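Local coordinates for uncharacterized protein (Bacteroides ovatus, PDB 4ID2), which is of unknown function, belongs to the DUF4738 family and folds into a beta-barrel-like structure, at residues 105-111 with 124-130. Sequence-based numbering, arbitrary orientation.
Sequences KSILEGI and AASVCYP
I107 and C128 form a hydrogen-bonded antiparallel pair in the beta hairpin of strands 107-116 and 121-128, I107 N reaching C128 O at 2.7 Å and C128 N returning to I107 O. On the same face CG1 of I107, held between its own N and carbonyl carbon (chi1 57°), lies 3.5 Å from C128 SG; CD1 lies 3.9 Å from the same sulfur, and both CD1 and CG2 reach P130 CG at 4.2 Å. Without the branches of I107, as with an alanine here, C128 SG and the P130 ring are likely to lose the aliphatic group both rest against, leaving a gap. Beyond the non-hydrogen-bonded pair L108-V127 the register slips by one: E109 and G110 both face S126, a classic beta bulge. S126 O takes E109 N at 2.9 Å and, weakly, G110 N, before S126 N closes on G110 O. In the bulge the CB of E109 points toward the other strand, and its extended chain, CG anti to the backbone N (chi1 -169°), carries the carboxylate beside C128 CB, with OE1 3.2 Å from S126 OG. L108 CD1 meets V127 CG1 at 4.1 Å on the opposite face, the two side chains roughly perpendicular. Before the strand, S106 CB makes a CH-pi contact over the Y129 ring face, 4.1 Å from its centroid. Further out, D70 and N71 of strand 67-79 bond the L108 backbone, and K115 of a second subunit forms a salt bridge with E109 OE2. The bulge thus gives one carbonyl two N-H donors and brings E109, a subunit-bridging acid, beside S126 and C128 of the neighbouring strand.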
loop_
_atom_site.group_PDB
_atom_site.type_symbol
_atom_site.label_atom_id
_atom_site.label_comp_id
_atom_site.label_asym_id
_atom_site.label_seq_id
_atom_site.Cartn_x
_atom_site.Cartn_y
_atom_site.Cartn_z
ATOM N N LYS A 105 -8.485 0.338 -18.587
ATOM C CA LYS A 105 -9.694 -0.005 -17.821
ATOM C C LYS A 105 -10.079 1.051 -16.742
ATOM O O LYS A 105 -11.093 0.853 -16.072
ATOM C CB LYS A 105 -9.508 -1.366 -17.119
ATOM C CG LYS A 105 -9.286 -2.549 -18.054
ATOM C CD LYS A 105 -8.970 -3.813 -17.255
ATOM C CE LYS A 105 -8.665 -5.006 -18.124
ATOM N NZ LYS A 105 -8.380 -6.221 -17.313
ATOM N N SER A 106 -9.303 2.149 -16.562
ATOM C CA SER A 106 -9.565 3.160 -15.519
ATOM C C SER A 106 -10.015 4.513 -16.089
ATOM O O SER A 106 -9.879 4.736 -17.285
ATOM C CB SER A 106 -8.306 3.380 -14.682
ATOM O OG SER A 106 -7.343 4.185 -15.342
ATOM N N ILE A 107 -10.512 5.428 -15.222
ATOM C CA ILE A 107 -10.917 6.779 -15.639
ATOM C C ILE A 107 -10.237 7.827 -14.749
ATOM O O ILE A 107 -10.103 7.601 -13.547
ATOM C CB ILE A 107 -12.463 6.980 -15.663
ATOM C CG1 ILE A 107 -13.115 6.676 -14.316
ATOM C CG2 ILE A 107 -13.090 6.145 -16.778
ATOM C CD1 ILE A 107 -14.566 7.113 -14.227
ATOM N N LEU A 108 -9.821 8.977 -15.335
ATOM C CA LEU A 108 -9.193 10.051 -14.566
ATOM C C LEU A 108 -10.226 10.588 -13.585
ATOM O O LEU A 108 -11.286 11.041 -14.003
ATOM C CB LEU A 108 -8.658 11.168 -15.489
ATOM C CG LEU A 108 -7.917 12.318 -14.783
ATOM C CD1 LEU A 108 -6.689 11.814 -14.027
ATOM C CD2 LEU A 108 -7.512 13.397 -15.760
ATOM N N GLU A 109 -9.948 10.472 -12.292
ATOM C CA GLU A 109 -10.883 10.848 -11.239
ATOM C C GLU A 109 -10.631 12.238 -10.704
ATOM O O GLU A 109 -11.592 12.948 -10.434
ATOM C CB GLU A 109 -10.784 9.844 -10.073
ATOM C CG GLU A 109 -11.900 9.975 -9.039
ATOM C CD GLU A 109 -11.767 9.099 -7.808
ATOM O OE1 GLU A 109 -10.621 8.828 -7.381
ATOM O OE2 GLU A 109 -12.817 8.731 -7.234
ATOM N N GLY A 110 -9.383 12.567 -10.413
ATOM C CA GLY A 110 -9.097 13.851 -9.794
ATOM C C GLY A 110 -7.633 14.216 -9.708
ATOM O O GLY A 110 -6.758 13.348 -9.766
ATOM N N ILE A 111 -7.375 15.530 -9.603
ATOM C CA ILE A 111 -6.052 16.131 -9.404
ATOM C C ILE A 111 -6.284 17.178 -8.320
ATOM O O ILE A 111 -7.154 18.038 -8.481
ATOM C CB ILE A 111 -5.418 16.685 -10.715
ATOM C CG1 ILE A 111 -5.075 15.518 -11.688
ATOM C CG2 ILE A 111 -4.159 17.493 -10.386
ATOM C CD1 ILE A 111 -4.713 15.913 -13.145
ATOM N N ALA A 124 -1.916 15.621 -5.654
ATOM C CA ALA A 124 -2.292 14.220 -5.563
ATOM C C ALA A 124 -3.181 13.960 -6.748
ATOM O O ALA A 124 -4.039 14.792 -7.043
ATOM C CB ALA A 124 -3.019 13.937 -4.252
ATOM N N ALA A 125 -2.924 12.888 -7.490
ATOM C CA ALA A 125 -3.705 12.542 -8.676
ATOM C C ALA A 125 -4.222 11.123 -8.550
ATOM O O ALA A 125 -3.585 10.293 -7.899
ATOM C CB ALA A 125 -2.852 12.686 -9.923
ATOM N N SER A 126 -5.383 10.841 -9.141
ATOM C CA SER A 126 -5.921 9.493 -9.080
ATOM C C SER A 126 -6.722 9.118 -10.320
ATOM O O SER A 126 -7.422 9.950 -10.896
ATOM C CB SER A 126 -6.808 9.323 -7.847
ATOM O OG SER A 126 -7.845 10.289 -7.808
ATOM N N VAL A 127 -6.624 7.830 -10.695
ATOM C CA VAL A 127 -7.407 7.190 -11.750
ATOM C C VAL A 127 -8.199 6.098 -11.020
ATOM O O VAL A 127 -7.645 5.447 -10.133
ATOM C CB VAL A 127 -6.580 6.661 -12.959
ATOM C CG1 VAL A 127 -5.800 7.787 -13.628
ATOM C CG2 VAL A 127 -5.636 5.527 -12.566
ATOM N N CYS A 128 -9.492 5.946 -11.322
ATOM C CA CYS A 128 -10.348 4.988 -10.626
ATOM C C CYS A 128 -10.984 4.002 -11.599
ATOM O O CYS A 128 -11.066 4.269 -12.797
ATOM C CB CYS A 128 -11.410 5.728 -9.822
ATOM S SG CYS A 128 -12.794 6.342 -10.814
ATOM N N TYR A 129 -11.460 2.873 -11.061
ATOM C CA TYR A 129 -12.120 1.829 -11.837
ATOM C C TYR A 129 -13.620 2.002 -11.681
ATOM O O TYR A 129 -14.112 1.934 -10.554
ATOM C CB TYR A 129 -11.644 0.445 -11.385
ATOM C CG TYR A 129 -10.174 0.291 -11.684
ATOM C CD1 TYR A 129 -9.738 -0.022 -12.967
ATOM C CD2 TYR A 129 -9.215 0.675 -10.754
ATOM C CE1 TYR A 129 -8.384 -0.043 -13.288
ATOM C CE2 TYR A 129 -7.858 0.671 -11.067
ATOM C CZ TYR A 129 -7.445 0.290 -12.329
ATOM O OH TYR A 129 -6.109 0.303 -12.641
ATOM N N PRO A 130 -14.365 2.282 -12.776
ATOM C CA PRO A 130 -15.814 2.512 -12.643
ATOM C C PRO A 130 -16.584 1.403 -11.914
ATOM O O PRO A 130 -16.211 0.229 -11.992
ATOM C CB PRO A 130 -16.289 2.617 -14.093
ATOM C CG PRO A 130 -15.111 3.035 -14.860
ATOM C CD PRO A 130 -13.924 2.445 -14.178
#